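Local atomic coordinates of protein-glutamine gamma-glutamyltransferase (Pagrus major, PDB entry 1G0D), a protein that probably catalyses the calcium-dependent formation of covalent bonds between peptide-bound glutamine and primary amines such as lysine side chains, cross-linking or aminating proteins. Residues V597-A603 with K648-M654; V373-E378 with L438-Y442; L473-I477 with V561-A567; F40-C46 with D91-L97; V191-P196 with T218-M222. All blocks are in the same frame, centred on the assembly; numbering follows the deposited sequence.

Contact 1 (V597-A603 with K648-M654); sequences VWEPLTA and KLSFSPM
Leu-601 and Phe-651 face each other as an antiparallel hydrogen-bonded pair, and the leucine lays one methyl over the phenylalanine ring. Its CD1 stands 3.4 Å from the Phe-651 ring centroid, 18° off the normal, a CH-pi contact made over one face and displaced toward the rim. Both residues hold CG between the backbone N and the carbonyl carbon (chi1 45° and 70°), which turns each end toward the other strand. CB of Ala-603 sits at the edge of the same ring, while the other branch of Leu-601, CD2, touches Pro-653 CG at 3.6 Å. On the reverse face the hydroxyls Thr-602 OG1 and Ser-650 OG are hydrogen-bonded at 3.0 Å. Beyond the paired strands, Trp-598 folds back: its N binds Pro-653 O at 3.1 Å, and CA of Met-654 lies over the face of its six-membered ring. The contact pairs two neighbouring antiparallel strands of the C-terminal immunoglobulin-like domain, and Leu-649 and Phe-651 pack on Leu-628 of the facing sheet.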
# COMPACT_ATOMS: atom_id res chain seq x y z
N VAL A 597 7.35 -26.29 -11.94
CA VAL A 597 5.91 -26.23 -11.60
C VAL A 597 5.35 -27.59 -11.26
O VAL A 597 5.65 -28.58 -11.94
CB VAL A 597 5.03 -25.71 -12.73
CG1 VAL A 597 3.96 -24.80 -12.16
CG2 VAL A 597 5.87 -25.01 -13.76
N TRP A 598 4.53 -27.63 -10.20
CA TRP A 598 3.91 -28.86 -9.74
C TRP A 598 4.89 -29.95 -9.38
O TRP A 598 4.53 -31.12 -9.39
CB TRP A 598 2.98 -29.37 -10.81
CG TRP A 598 1.99 -28.36 -11.16
CD1 TRP A 598 1.71 -27.91 -12.41
CD2 TRP A 598 1.07 -27.71 -10.28
NE1 TRP A 598 0.66 -27.02 -12.37
CE2 TRP A 598 0.24 -26.88 -11.07
CE3 TRP A 598 0.86 -27.75 -8.90
CZ2 TRP A 598 -0.78 -26.09 -10.53
CZ3 TRP A 598 -0.16 -26.96 -8.35
CH2 TRP A 598 -0.97 -26.15 -9.18
N GLU A 599 6.13 -29.56 -9.10
CA GLU A 599 7.19 -30.48 -8.72
C GLU A 599 7.57 -30.12 -7.28
O GLU A 599 7.97 -28.98 -6.98
CB GLU A 599 8.40 -30.25 -9.63
CG GLU A 599 9.16 -31.48 -10.09
CD GLU A 599 8.87 -31.80 -11.54
OE1 GLU A 599 7.71 -32.15 -11.85
OE2 GLU A 599 9.80 -31.70 -12.38
N PRO A 600 7.40 -31.07 -6.36
CA PRO A 600 7.71 -30.89 -4.95
C PRO A 600 9.11 -30.42 -4.65
O PRO A 600 10.08 -31.03 -5.09
CB PRO A 600 7.45 -32.28 -4.37
CG PRO A 600 6.38 -32.85 -5.26
CD PRO A 600 6.80 -32.39 -6.63
N LEU A 601 9.23 -29.33 -3.88
CA LEU A 601 10.54 -28.81 -3.50
C LEU A 601 10.58 -28.45 -2.02
O LEU A 601 9.51 -28.36 -1.38
CB LEU A 601 10.94 -27.58 -4.33
CG LEU A 601 9.93 -26.46 -4.57
CD1 LEU A 601 9.59 -25.79 -3.26
CD2 LEU A 601 10.52 -25.47 -5.54
N THR A 602 11.79 -28.26 -1.50
CA THR A 602 12.03 -27.92 -0.09
C THR A 602 12.78 -26.60 0.09
O THR A 602 13.88 -26.39 -0.46
CB THR A 602 12.83 -29.05 0.65
OG1 THR A 602 12.10 -30.26 0.54
CG2 THR A 602 12.99 -28.77 2.14
N ALA A 603 12.14 -25.72 0.87
CA ALA A 603 12.63 -24.39 1.22
C ALA A 603 13.15 -24.48 2.65
O ALA A 603 12.55 -25.16 3.50
CB ALA A 603 11.48 -23.37 1.13
N LYS A 648 12.15 -26.02 7.74
CA LYS A 648 12.04 -26.23 6.32
C LYS A 648 10.64 -26.69 6.04
O LYS A 648 9.98 -27.24 6.91
CB LYS A 648 13.04 -27.26 5.84
CG LYS A 648 13.20 -28.42 6.73
CD LYS A 648 12.33 -29.54 6.26
CE LYS A 648 12.96 -30.85 6.62
NZ LYS A 648 14.43 -30.87 6.34
N LEU A 649 10.17 -26.45 4.83
CA LEU A 649 8.82 -26.79 4.41
C LEU A 649 8.91 -27.38 3.00
O LEU A 649 9.80 -27.02 2.24
CB LEU A 649 8.00 -25.49 4.34
CG LEU A 649 6.51 -25.33 4.70
CD1 LEU A 649 5.99 -24.03 4.08
CD2 LEU A 649 5.67 -26.52 4.22
N SER A 650 8.01 -28.27 2.63
CA SER A 650 8.03 -28.81 1.28
C SER A 650 6.79 -28.32 0.61
O SER A 650 5.76 -28.19 1.27
CB SER A 650 8.00 -30.31 1.28
OG SER A 650 9.18 -30.81 0.68
N PHE A 651 6.87 -28.02 -0.68
CA PHE A 651 5.70 -27.57 -1.42
C PHE A 651 5.98 -27.61 -2.93
O PHE A 651 7.14 -27.75 -3.35
CB PHE A 651 5.28 -26.17 -0.96
CG PHE A 651 6.22 -25.08 -1.35
CD1 PHE A 651 7.37 -24.85 -0.61
CD2 PHE A 651 5.99 -24.31 -2.49
CE1 PHE A 651 8.27 -23.86 -1.00
CE2 PHE A 651 6.89 -23.34 -2.88
CZ PHE A 651 8.03 -23.12 -2.14
N SER A 652 4.93 -27.51 -3.73
CA SER A 652 5.06 -27.57 -5.19
C SER A 652 4.60 -26.26 -5.84
O SER A 652 3.39 -25.97 -5.85
CB SER A 652 4.23 -28.74 -5.72
OG SER A 652 4.86 -29.99 -5.45
N PRO A 653 5.53 -25.48 -6.43
CA PRO A 653 5.07 -24.23 -7.03
C PRO A 653 3.76 -24.38 -7.83
O PRO A 653 3.41 -25.47 -8.28
CB PRO A 653 6.27 -23.80 -7.87
CG PRO A 653 7.44 -24.35 -7.12
CD PRO A 653 6.98 -25.69 -6.61
N MET A 654 3.01 -23.30 -7.95
CA MET A 654 1.75 -23.36 -8.65
C MET A 654 1.84 -22.78 -10.04
O MET A 654 1.20 -23.27 -10.96
CB MET A 654 0.71 -22.62 -7.84
CG MET A 654 0.33 -23.34 -6.60
SD MET A 654 -0.73 -22.38 -5.54
CE MET A 654 0.37 -20.97 -5.03

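Contact 2 (V373-E378 with L438-Y442); sequences VAAIKE and LHYKY. With SO4 (sulfate ion), chain B.
The ring of Tyr-442 carries Lys-377 on one face and the carboxylate of Glu-378 at its edge, the carboxylate and ring planes being 75° apart. NZ of Lys-377 lies 4.2 Å from the Tyr-442 centroid, 19° off the normal, a cation-pi contact; the very short hydrogen bond from Tyr-442 OH to Glu-378 OE1 is doubtful in length. Over one face of Tyr-440 comes CG1 of Val-373, 3.7 Å from the centroid, with Ile-376 CG2 at the ring edge. Here a short helix, 373-378, packs against the weakly bonded helical turn near 437-440, which presents a carbonyl: Lys-377 NZ donates to Leu-438 O at 2.8 Å, nearly in line with the C=O bond. The lysine chain, bent at chi2 and chi4, brings NZ to both partners. With an alanine here, Leu-438 O would probably lose its ammonium partner and Tyr-442 the chain lying over its face. Tyr-440 OH binds Trp-334 NE1, and Tyr-442 packs against Glu-449, by similarity a calcium ligand.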
# COMPACT_ATOMS: atom_id res chain seq x y z
N VAL A 373 -1.81 14.03 -7.81
CA VAL A 373 -0.51 14.34 -7.24
C VAL A 373 -0.02 15.70 -7.82
O VAL A 373 0.81 16.39 -7.22
CB VAL A 373 0.52 13.28 -7.62
CG1 VAL A 373 1.87 13.68 -7.11
CG2 VAL A 373 0.10 11.96 -7.09
N ALA A 374 -0.54 16.09 -8.99
CA ALA A 374 -0.16 17.36 -9.63
C ALA A 374 -0.75 18.55 -8.93
O ALA A 374 -0.16 19.63 -8.97
CB ALA A 374 -0.61 17.37 -11.08
N ALA A 375 -1.92 18.37 -8.31
CA ALA A 375 -2.60 19.43 -7.58
C ALA A 375 -1.78 19.67 -6.34
O ALA A 375 -1.73 20.77 -5.82
CB ALA A 375 -4.00 19.02 -7.19
N ILE A 376 -1.13 18.63 -5.85
CA ILE A 376 -0.28 18.80 -4.67
C ILE A 376 0.97 19.60 -5.10
O ILE A 376 1.28 20.65 -4.52
CB ILE A 376 0.16 17.43 -4.06
CG1 ILE A 376 -1.08 16.60 -3.66
CG2 ILE A 376 1.06 17.66 -2.87
CD1 ILE A 376 -2.00 17.32 -2.74
N LYS A 377 1.66 19.11 -6.12
CA LYS A 377 2.86 19.79 -6.60
C LYS A 377 2.66 21.27 -6.85
O LYS A 377 3.49 22.08 -6.45
CB LYS A 377 3.34 19.15 -7.90
CG LYS A 377 4.83 18.95 -8.02
CD LYS A 377 5.52 20.25 -8.20
CE LYS A 377 7.04 20.05 -8.31
NZ LYS A 377 7.37 19.14 -9.44
N GLU A 378 1.56 21.61 -7.50
CA GLU A 378 1.30 23.01 -7.84
C GLU A 378 0.51 23.80 -6.81
O GLU A 378 0.29 25.01 -6.97
CB GLU A 378 0.61 23.07 -9.20
CG GLU A 378 1.50 22.70 -10.41
CD GLU A 378 2.93 23.26 -10.33
OE1 GLU A 378 3.88 22.49 -10.56
OE2 GLU A 378 3.12 24.47 -10.06
N LEU A 438 10.23 14.82 -5.85
CA LEU A 438 9.95 15.93 -6.74
C LEU A 438 8.59 15.87 -7.49
O LEU A 438 8.17 16.88 -8.02
CB LEU A 438 11.12 16.08 -7.71
CG LEU A 438 10.94 17.33 -8.55
CD1 LEU A 438 11.21 18.55 -7.74
CD2 LEU A 438 11.88 17.27 -9.71
N HIS A 439 7.91 14.72 -7.54
CA HIS A 439 6.60 14.64 -8.22
C HIS A 439 5.63 15.39 -7.31
O HIS A 439 4.57 15.86 -7.73
CB HIS A 439 6.01 13.23 -8.25
CG HIS A 439 6.77 12.23 -9.04
ND1 HIS A 439 7.92 12.53 -9.74
CD2 HIS A 439 6.53 10.91 -9.26
CE1 HIS A 439 8.37 11.43 -10.34
NE2 HIS A 439 7.54 10.44 -10.07
N TYR A 440 5.99 15.40 -6.02
CA TYR A 440 5.15 16.02 -5.01
C TYR A 440 5.52 17.41 -4.68
O TYR A 440 4.63 18.22 -4.45
CB TYR A 440 5.16 15.21 -3.72
CG TYR A 440 4.34 13.97 -3.85
CD1 TYR A 440 4.91 12.75 -4.21
CD2 TYR A 440 2.97 14.00 -3.59
CE1 TYR A 440 4.16 11.60 -4.30
CE2 TYR A 440 2.20 12.86 -3.68
CZ TYR A 440 2.79 11.66 -4.03
OH TYR A 440 2.02 10.52 -4.08
N LYS A 441 6.81 17.73 -4.67
CA LYS A 441 7.13 19.09 -4.32
C LYS A 441 8.36 19.71 -4.94
O LYS A 441 9.33 19.03 -5.22
CB LYS A 441 7.20 19.23 -2.79
CG LYS A 441 7.79 18.04 -2.06
CD LYS A 441 7.24 18.01 -0.67
CE LYS A 441 8.32 18.29 0.35
NZ LYS A 441 7.84 19.31 1.33
N TYR A 442 8.31 21.01 -5.13
CA TYR A 442 9.41 21.73 -5.71
C TYR A 442 10.50 21.69 -4.69
O TYR A 442 10.22 21.63 -3.51
CB TYR A 442 8.97 23.12 -5.99
CG TYR A 442 8.17 23.16 -7.24
CD1 TYR A 442 8.79 22.98 -8.47
CD2 TYR A 442 6.81 23.43 -7.22
CE1 TYR A 442 8.09 23.07 -9.64
CE2 TYR A 442 6.10 23.52 -8.39
CZ TYR A 442 6.75 23.34 -9.61
OH TYR A 442 6.06 23.43 -10.80
S SO4 B . 6.38 8.19 -13.11
O1 SO4 B . 5.68 9.28 -12.61
O2 SO4 B . 5.46 7.34 -13.76
O3 SO4 B . 7.15 8.78 -14.11
O4 SO4 B . 7.23 7.64 -12.08
O HOH W 1 3.38 20.55 -2.78

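Contact 3 (L473-I477 with V561-A567); sequences LQLSI and VKALLDA
Leu-475 meets Leu-565 and Ala-563 with a single branch. Its CG stands opposite the backbone N (chi1 -152°), which drives CD2 down between the two residues, 3.3 Å from Leu-565 CB and 4.0 Å from Ala-563 CB; the two leucine side chains run aslant to each other. Leu-565 turns its own CD1 the other way along the strand, to Leu-473 CG at 3.5 Å, and there the side chains cross at about a right angle. At the far end, Ile-477 places CG1 anti to the carbonyl carbon (chi1 -63°) and extends it to CD1, which lies 3.5 Å from Val-561 O and 4.0 Å from Val-561 CG1. CG2 of the isoleucine, 4.1 Å away, flanks the same valine methyl, so Val-561 CG1 is touched by both branches.

The axes of 473-477 and 561-566 are 7.9 Å apart at their closest and their directions differ by 165°, as for strands of two sheets packed face to face in a beta sandwich. Val-494 and Leu-506 extend the apolar layer around Leu-475. Ser-476 and Ile-477 belong, by similarity, to the GTP-binding site; Ser-476 points away from this interface. Side-chain contacts here are between hydrocarbon groups, with two methyls also resting on backbone carbonyl oxygens, and no directional bond joins the segments, so shape fit and burial from water probably contribute most between them.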
# COMPACT_ATOMS: atom_id res chain seq x y z
N LEU A 473 26.94 27.16 16.14
CA LEU A 473 26.73 25.86 16.74
C LEU A 473 25.93 24.94 15.81
O LEU A 473 24.98 25.38 15.17
CB LEU A 473 26.01 26.04 18.07
CG LEU A 473 26.83 26.04 19.38
CD1 LEU A 473 28.31 26.17 19.13
CD2 LEU A 473 26.35 27.19 20.26
N GLN A 474 26.33 23.68 15.74
CA GLN A 474 25.65 22.70 14.90
C GLN A 474 25.49 21.41 15.66
O GLN A 474 26.46 20.76 16.02
CB GLN A 474 26.44 22.46 13.61
CG GLN A 474 26.74 23.73 12.81
CD GLN A 474 25.48 24.41 12.26
OE1 GLN A 474 25.53 25.57 11.83
NE2 GLN A 474 24.35 23.70 12.28
N LEU A 475 24.24 21.03 15.90
CA LEU A 475 23.91 19.83 16.66
C LEU A 475 23.58 18.68 15.73
O LEU A 475 22.94 18.88 14.71
CB LEU A 475 22.72 20.14 17.58
CG LEU A 475 22.48 19.42 18.92
CD1 LEU A 475 23.76 19.20 19.70
CD2 LEU A 475 21.51 20.25 19.73
N SER A 476 24.00 17.47 16.08
CA SER A 476 23.74 16.30 15.26
C SER A 476 23.84 15.03 16.10
O SER A 476 24.64 15.00 17.02
CB SER A 476 24.74 16.24 14.10
OG SER A 476 26.02 15.80 14.53
N ILE A 477 23.03 14.02 15.78
CA ILE A 477 23.03 12.74 16.51
C ILE A 477 23.51 11.67 15.55
O ILE A 477 23.16 11.70 14.38
CB ILE A 477 21.61 12.36 17.01
CG1 ILE A 477 21.13 13.41 18.00
CG2 ILE A 477 21.61 11.02 17.70
CD1 ILE A 477 19.66 13.55 18.05
N VAL A 561 15.87 9.73 19.81
CA VAL A 561 16.84 10.49 20.58
C VAL A 561 16.68 11.96 20.22
O VAL A 561 16.52 12.28 19.04
CB VAL A 561 18.27 10.06 20.26
CG1 VAL A 561 19.27 10.89 21.05
CG2 VAL A 561 18.42 8.58 20.57
N LYS A 562 16.69 12.84 21.21
CA LYS A 562 16.57 14.29 20.99
C LYS A 562 17.68 15.05 21.69
O LYS A 562 18.17 14.65 22.72
CB LYS A 562 15.23 14.80 21.51
CG LYS A 562 14.05 14.06 20.95
CD LYS A 562 12.75 14.69 21.45
CE LYS A 562 11.52 14.04 20.85
NZ LYS A 562 10.34 14.90 21.08
N ALA A 563 18.09 16.16 21.13
CA ALA A 563 19.15 16.90 21.78
C ALA A 563 18.77 18.35 21.67
O ALA A 563 18.29 18.80 20.63
CB ALA A 563 20.49 16.64 21.11
N LEU A 564 18.94 19.08 22.77
CA LEU A 564 18.62 20.51 22.81
C LEU A 564 19.95 21.17 23.12
O LEU A 564 20.72 20.66 23.93
CB LEU A 564 17.64 20.79 23.93
CG LEU A 564 16.54 21.85 23.80
CD1 LEU A 564 16.93 23.04 24.62
CD2 LEU A 564 16.29 22.20 22.36
N LEU A 565 20.23 22.28 22.49
CA LEU A 565 21.48 22.96 22.76
C LEU A 565 21.08 24.38 23.03
O LEU A 565 20.84 25.11 22.08
CB LEU A 565 22.37 22.94 21.53
CG LEU A 565 23.90 22.82 21.56
CD1 LEU A 565 24.51 24.12 21.12
CD2 LEU A 565 24.36 22.44 22.93
N ASP A 566 20.93 24.78 24.28
CA ASP A 566 20.57 26.16 24.44
C ASP A 566 21.79 26.99 24.18
O ASP A 566 22.72 27.10 25.00
CB ASP A 566 19.98 26.48 25.80
CG ASP A 566 18.85 27.47 25.68
OD1 ASP A 566 17.80 27.27 26.34
OD2 ASP A 566 19.01 28.44 24.89
N ALA A 567 21.78 27.52 22.97
CA ALA A 567 22.84 28.33 22.44
C ALA A 567 22.92 29.70 23.07
O ALA A 567 21.97 30.49 23.02
CB ALA A 567 22.66 28.47 20.91

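Contact 4 (F40-C46 with D91-L97); sequences FSITLQC and DEILLTL
Two neighbouring strands of an antiparallel sheet in the N-terminal, immunoglobulin-like domain of the transglutaminase family, 40-46 and 92-98, make this contact. Phe-40 with Leu-97, Ile-42 with Leu-95 and Leu-44 with Ile-93 are hydrogen-bonded pairs, and each exchanges two backbone bonds; that from Leu-95 N to Ile-42 O is 2.9 Å long and nearly straight, 172° at its hydrogen. Cys-46 N to Asp-91 O adds one more at the end of the ladder.

The side chains of these three pairs share one face. A chi1 of 56° sets the ring of Phe-40 over its own backbone and tips it across to Leu-97, whose CB sits over one face, 3.7 Å from the centroid. Leu-95 CD2 comes within 3.7 Å of Leu-44 CG, and Ile-42 CG1 lies 4.0 Å from Leu-95 CB. Leu-56 and Leu-58, from strand 55-62 of another sheet, cover this side, and Phe-130 meets the Phe-40 ring. On the reverse face the groups are mixed: Ser-41 OG and Thr-96 OG1 share a hydrogen bond at 3.3 Å, and Leu-94 CD2 touches Thr-43 CG2 at 3.7 Å. The chemistry is thus divided between the faces, with hydrocarbon turned to the opposing sheet and hydroxyl and charged groups largely on the other side; alternate residues bond within the ladder, and those between bond outward to strands 8-12 and 83-88.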
# COMPACT_ATOMS: atom_id res chain seq x y z
N PHE A 40 -13.59 -9.73 -27.72
CA PHE A 40 -13.36 -11.11 -27.34
C PHE A 40 -14.23 -12.04 -28.22
O PHE A 40 -15.30 -11.64 -28.65
CB PHE A 40 -13.56 -11.33 -25.81
CG PHE A 40 -14.91 -10.91 -25.23
CD1 PHE A 40 -15.17 -9.59 -24.90
CD2 PHE A 40 -15.89 -11.87 -24.95
CE1 PHE A 40 -16.40 -9.22 -24.30
CE2 PHE A 40 -17.11 -11.51 -24.36
CZ PHE A 40 -17.35 -10.18 -24.04
N SER A 41 -13.74 -13.24 -28.55
CA SER A 41 -14.50 -14.15 -29.42
C SER A 41 -14.89 -15.47 -28.78
O SER A 41 -14.04 -16.18 -28.24
CB SER A 41 -13.72 -14.47 -30.67
OG SER A 41 -13.26 -13.29 -31.26
N ILE A 42 -16.16 -15.81 -28.88
CA ILE A 42 -16.69 -17.03 -28.30
C ILE A 42 -17.39 -17.74 -29.44
O ILE A 42 -17.62 -17.14 -30.48
CB ILE A 42 -17.68 -16.68 -27.14
CG1 ILE A 42 -18.92 -15.96 -27.68
CG2 ILE A 42 -16.97 -15.74 -26.09
CD1 ILE A 42 -20.15 -16.02 -26.76
N THR A 43 -17.73 -19.01 -29.27
CA THR A 43 -18.43 -19.73 -30.34
C THR A 43 -19.72 -20.40 -29.89
O THR A 43 -19.86 -20.78 -28.74
CB THR A 43 -17.57 -20.84 -30.91
OG1 THR A 43 -16.86 -21.50 -29.84
CG2 THR A 43 -16.60 -20.28 -31.92
N LEU A 44 -20.64 -20.55 -30.82
CA LEU A 44 -21.91 -21.21 -30.58
C LEU A 44 -21.78 -22.50 -31.36
O LEU A 44 -21.79 -22.44 -32.60
CB LEU A 44 -23.05 -20.47 -31.27
CG LEU A 44 -23.86 -19.34 -30.71
CD1 LEU A 44 -25.27 -19.46 -31.24
CD2 LEU A 44 -23.83 -19.39 -29.23
N GLN A 45 -21.64 -23.65 -30.69
CA GLN A 45 -21.60 -24.91 -31.43
C GLN A 45 -23.03 -25.31 -31.73
O GLN A 45 -23.81 -25.55 -30.83
CB GLN A 45 -20.93 -26.02 -30.64
CG GLN A 45 -20.17 -26.96 -31.54
CD GLN A 45 -20.50 -28.43 -31.28
OE1 GLN A 45 -20.00 -29.02 -30.31
NE2 GLN A 45 -21.33 -29.03 -32.15
N CYS A 46 -23.37 -25.36 -33.01
CA CYS A 46 -24.72 -25.70 -33.44
C CYS A 46 -24.90 -27.15 -33.93
O CYS A 46 -23.94 -27.84 -34.31
CB CYS A 46 -25.18 -24.71 -34.50
SG CYS A 46 -25.26 -23.01 -33.89
N ASP A 91 -19.47 -25.79 -38.24
CA ASP A 91 -20.72 -26.16 -37.62
C ASP A 91 -20.96 -25.31 -36.37
O ASP A 91 -21.81 -25.63 -35.55
CB ASP A 91 -20.78 -27.68 -37.33
CG ASP A 91 -19.49 -28.23 -36.73
OD1 ASP A 91 -18.43 -27.53 -36.78
OD2 ASP A 91 -19.55 -29.38 -36.21
N GLU A 92 -20.19 -24.22 -36.25
CA GLU A 92 -20.33 -23.27 -35.14
C GLU A 92 -20.37 -21.79 -35.60
O GLU A 92 -19.95 -21.46 -36.71
CB GLU A 92 -19.23 -23.50 -34.12
CG GLU A 92 -17.83 -23.61 -34.66
CD GLU A 92 -16.96 -24.48 -33.76
OE1 GLU A 92 -16.30 -23.98 -32.83
OE2 GLU A 92 -16.92 -25.70 -34.00
N ILE A 93 -20.92 -20.92 -34.78
CA ILE A 93 -20.98 -19.50 -35.13
C ILE A 93 -19.98 -18.73 -34.23
O ILE A 93 -20.06 -18.81 -33.01
CB ILE A 93 -22.40 -18.93 -34.93
CG1 ILE A 93 -23.38 -19.67 -35.81
CG2 ILE A 93 -22.47 -17.49 -35.34
CD1 ILE A 93 -24.81 -19.21 -35.64
N LEU A 94 -19.05 -18.01 -34.85
CA LEU A 94 -18.03 -17.21 -34.16
C LEU A 94 -18.65 -15.85 -33.86
O LEU A 94 -19.02 -15.11 -34.76
CB LEU A 94 -16.81 -17.02 -35.06
CG LEU A 94 -15.37 -16.97 -34.51
CD1 LEU A 94 -14.84 -15.68 -35.04
CD2 LEU A 94 -15.18 -17.04 -32.97
N LEU A 95 -18.73 -15.53 -32.57
CA LEU A 95 -19.34 -14.29 -32.14
C LEU A 95 -18.26 -13.45 -31.50
O LEU A 95 -17.74 -13.82 -30.46
CB LEU A 95 -20.41 -14.61 -31.12
CG LEU A 95 -21.93 -14.65 -31.34
CD1 LEU A 95 -22.39 -14.57 -32.81
CD2 LEU A 95 -22.39 -15.92 -30.70
N THR A 96 -17.89 -12.34 -32.12
CA THR A 96 -16.88 -11.46 -31.54
C THR A 96 -17.59 -10.31 -30.85
O THR A 96 -18.22 -9.51 -31.52
CB THR A 96 -15.98 -10.88 -32.61
OG1 THR A 96 -15.40 -11.96 -33.35
CG2 THR A 96 -14.89 -10.06 -31.97
N LEU A 97 -17.49 -10.25 -29.53
CA LEU A 97 -18.14 -9.19 -28.76
C LEU A 97 -17.18 -8.04 -28.66
O LEU A 97 -16.00 -8.22 -28.35
CB LEU A 97 -18.50 -9.65 -27.34
CG LEU A 97 -19.69 -10.52 -26.90
CD1 LEU A 97 -20.80 -9.59 -26.57
CD2 LEU A 97 -20.11 -11.53 -27.94

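Contact 5 (V191-P196 with T218-M222); sequences VLDNSP and TITAM
Met-222 threads its side chain between Val-191 and Ser-195. Its CB lies 3.6 Å from Val-191 CG1, the two side chains running past each other in opposite directions, and its sulfur reaches Ser-195, with SD 3.6 Å from CA and 3.7 Å from CB. The chain sets out with CG beside the backbone N (chi1 -67°) and then bends at chi2 (-85°) and again at chi3, curling CE back to within 3.8 Å of Val-191 O. Were this methionine an alanine, the sulfur and CE would be gone, and a gap is likely to open beside Ser-195, with Val-191 losing part of its cover. One turn earlier, Ile-219 CD1 packs on Val-191 CG1 at 3.9 Å and on Leu-192 CD2 at 4.1 Å, crossing both at about a right angle, while the methyl of Thr-218 meets Leu-192 CD2.

The arrangement sets the C-terminal end of helix 184-193, and the Ser-195 N-cap of the helix that follows, against the side of helix 212-223 in the catalytic region. Farther out, Val-282 and Leu-283 of helix 272-286, which begins with the active-site Cys-272, back Ile-219, and Trp-259 packs on Val-191. Asn-194 is held by Glu-190 O and by Arg-229, and Asp-193 makes salt bridges to Arg-209 and Lys-64.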
# COMPACT_ATOMS: atom_id res chain seq x y z
N VAL A 191 -15.81 -6.81 -2.35
CA VAL A 191 -15.55 -5.61 -1.57
C VAL A 191 -16.42 -4.49 -2.18
O VAL A 191 -16.95 -3.65 -1.48
CB VAL A 191 -14.06 -5.19 -1.68
CG1 VAL A 191 -13.83 -3.85 -0.98
CG2 VAL A 191 -13.17 -6.26 -1.07
N LEU A 192 -16.59 -4.51 -3.50
CA LEU A 192 -17.37 -3.47 -4.15
C LEU A 192 -18.85 -3.72 -3.84
O LEU A 192 -19.65 -2.78 -3.73
CB LEU A 192 -17.12 -3.49 -5.67
CG LEU A 192 -15.90 -2.78 -6.31
CD1 LEU A 192 -15.84 -3.02 -7.82
CD2 LEU A 192 -15.96 -1.27 -6.02
N ASP A 193 -19.21 -4.99 -3.67
CA ASP A 193 -20.61 -5.38 -3.41
C ASP A 193 -21.11 -5.16 -2.00
O ASP A 193 -22.32 -5.18 -1.76
CB ASP A 193 -20.83 -6.86 -3.76
CG ASP A 193 -20.75 -7.14 -5.25
OD1 ASP A 193 -20.69 -8.34 -5.62
OD2 ASP A 193 -20.76 -6.19 -6.06
N ASN A 194 -20.19 -4.97 -1.07
CA ASN A 194 -20.54 -4.79 0.34
C ASN A 194 -20.38 -3.37 0.81
O ASN A 194 -20.41 -3.09 2.03
CB ASN A 194 -19.68 -5.70 1.19
CG ASN A 194 -20.12 -7.13 1.09
OD1 ASN A 194 -21.09 -7.50 1.72
ND2 ASN A 194 -19.43 -7.93 0.29
N SER A 195 -20.21 -2.46 -0.13
CA SER A 195 -20.04 -1.09 0.25
C SER A 195 -21.40 -0.46 0.49
O SER A 195 -22.42 -0.93 -0.00
CB SER A 195 -19.26 -0.31 -0.83
OG SER A 195 -20.07 0.05 -1.95
N PRO A 196 -21.42 0.60 1.28
CA PRO A 196 -22.65 1.32 1.60
C PRO A 196 -23.51 1.61 0.39
O PRO A 196 -24.73 1.44 0.41
CB PRO A 196 -22.15 2.59 2.26
CG PRO A 196 -20.86 2.15 2.92
CD PRO A 196 -20.25 1.16 1.99
N THR A 218 -14.04 4.15 -3.79
CA THR A 218 -14.78 3.13 -3.06
C THR A 218 -13.85 2.09 -2.43
O THR A 218 -14.02 1.74 -1.29
CB THR A 218 -15.73 2.42 -3.98
OG1 THR A 218 -16.64 3.38 -4.52
CG2 THR A 218 -16.49 1.36 -3.23
N ILE A 219 -12.87 1.60 -3.18
CA ILE A 219 -11.93 0.62 -2.65
C ILE A 219 -11.14 1.26 -1.52
O ILE A 219 -10.97 0.67 -0.47
CB ILE A 219 -10.94 0.15 -3.73
CG1 ILE A 219 -11.67 -0.73 -4.74
CG2 ILE A 219 -9.83 -0.64 -3.11
CD1 ILE A 219 -12.44 -1.87 -4.08
N THR A 220 -10.66 2.47 -1.73
CA THR A 220 -9.89 3.12 -0.69
C THR A 220 -10.68 3.26 0.61
O THR A 220 -10.14 3.16 1.72
CB THR A 220 -9.44 4.47 -1.16
OG1 THR A 220 -8.54 4.29 -2.24
CG2 THR A 220 -8.70 5.20 -0.09
N ALA A 221 -11.99 3.47 0.46
CA ALA A 221 -12.86 3.64 1.61
C ALA A 221 -13.15 2.34 2.37
O ALA A 221 -13.27 2.34 3.60
CB ALA A 221 -14.15 4.30 1.17
N MET A 222 -13.25 1.23 1.64
CA MET A 222 -13.55 -0.06 2.26
C MET A 222 -12.40 -0.77 2.95
O MET A 222 -12.62 -1.64 3.82
CB MET A 222 -14.15 -0.99 1.21
CG MET A 222 -15.51 -0.54 0.73
SD MET A 222 -16.80 -1.13 1.84
CE MET A 222 -16.16 -2.86 2.20

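In the fold
The five contacts illustrate how one chain varies its packing with place. Contacts 3 and 5 are buried and almost wholly apolar, yet contact 3 joins facing sheets and contact 5 joins helices about 12 Å from the active-site Asp-355 (side chain to side chain, from Ile-219). Contacts 1 and 4 both pair antiparallel strands within terminal domains, through backbone ladders; contact 1 lies at the surface, contact 4 is half buried with a more continuous ladder, and their centres are 40 Å apart. Contact 2, partly buried, relies most on charge and aromatic rings and borders residues that by similarity bind calcium. Contacts 3 and 4, 76 Å apart between centres, lie on opposite sides of the chain's centre.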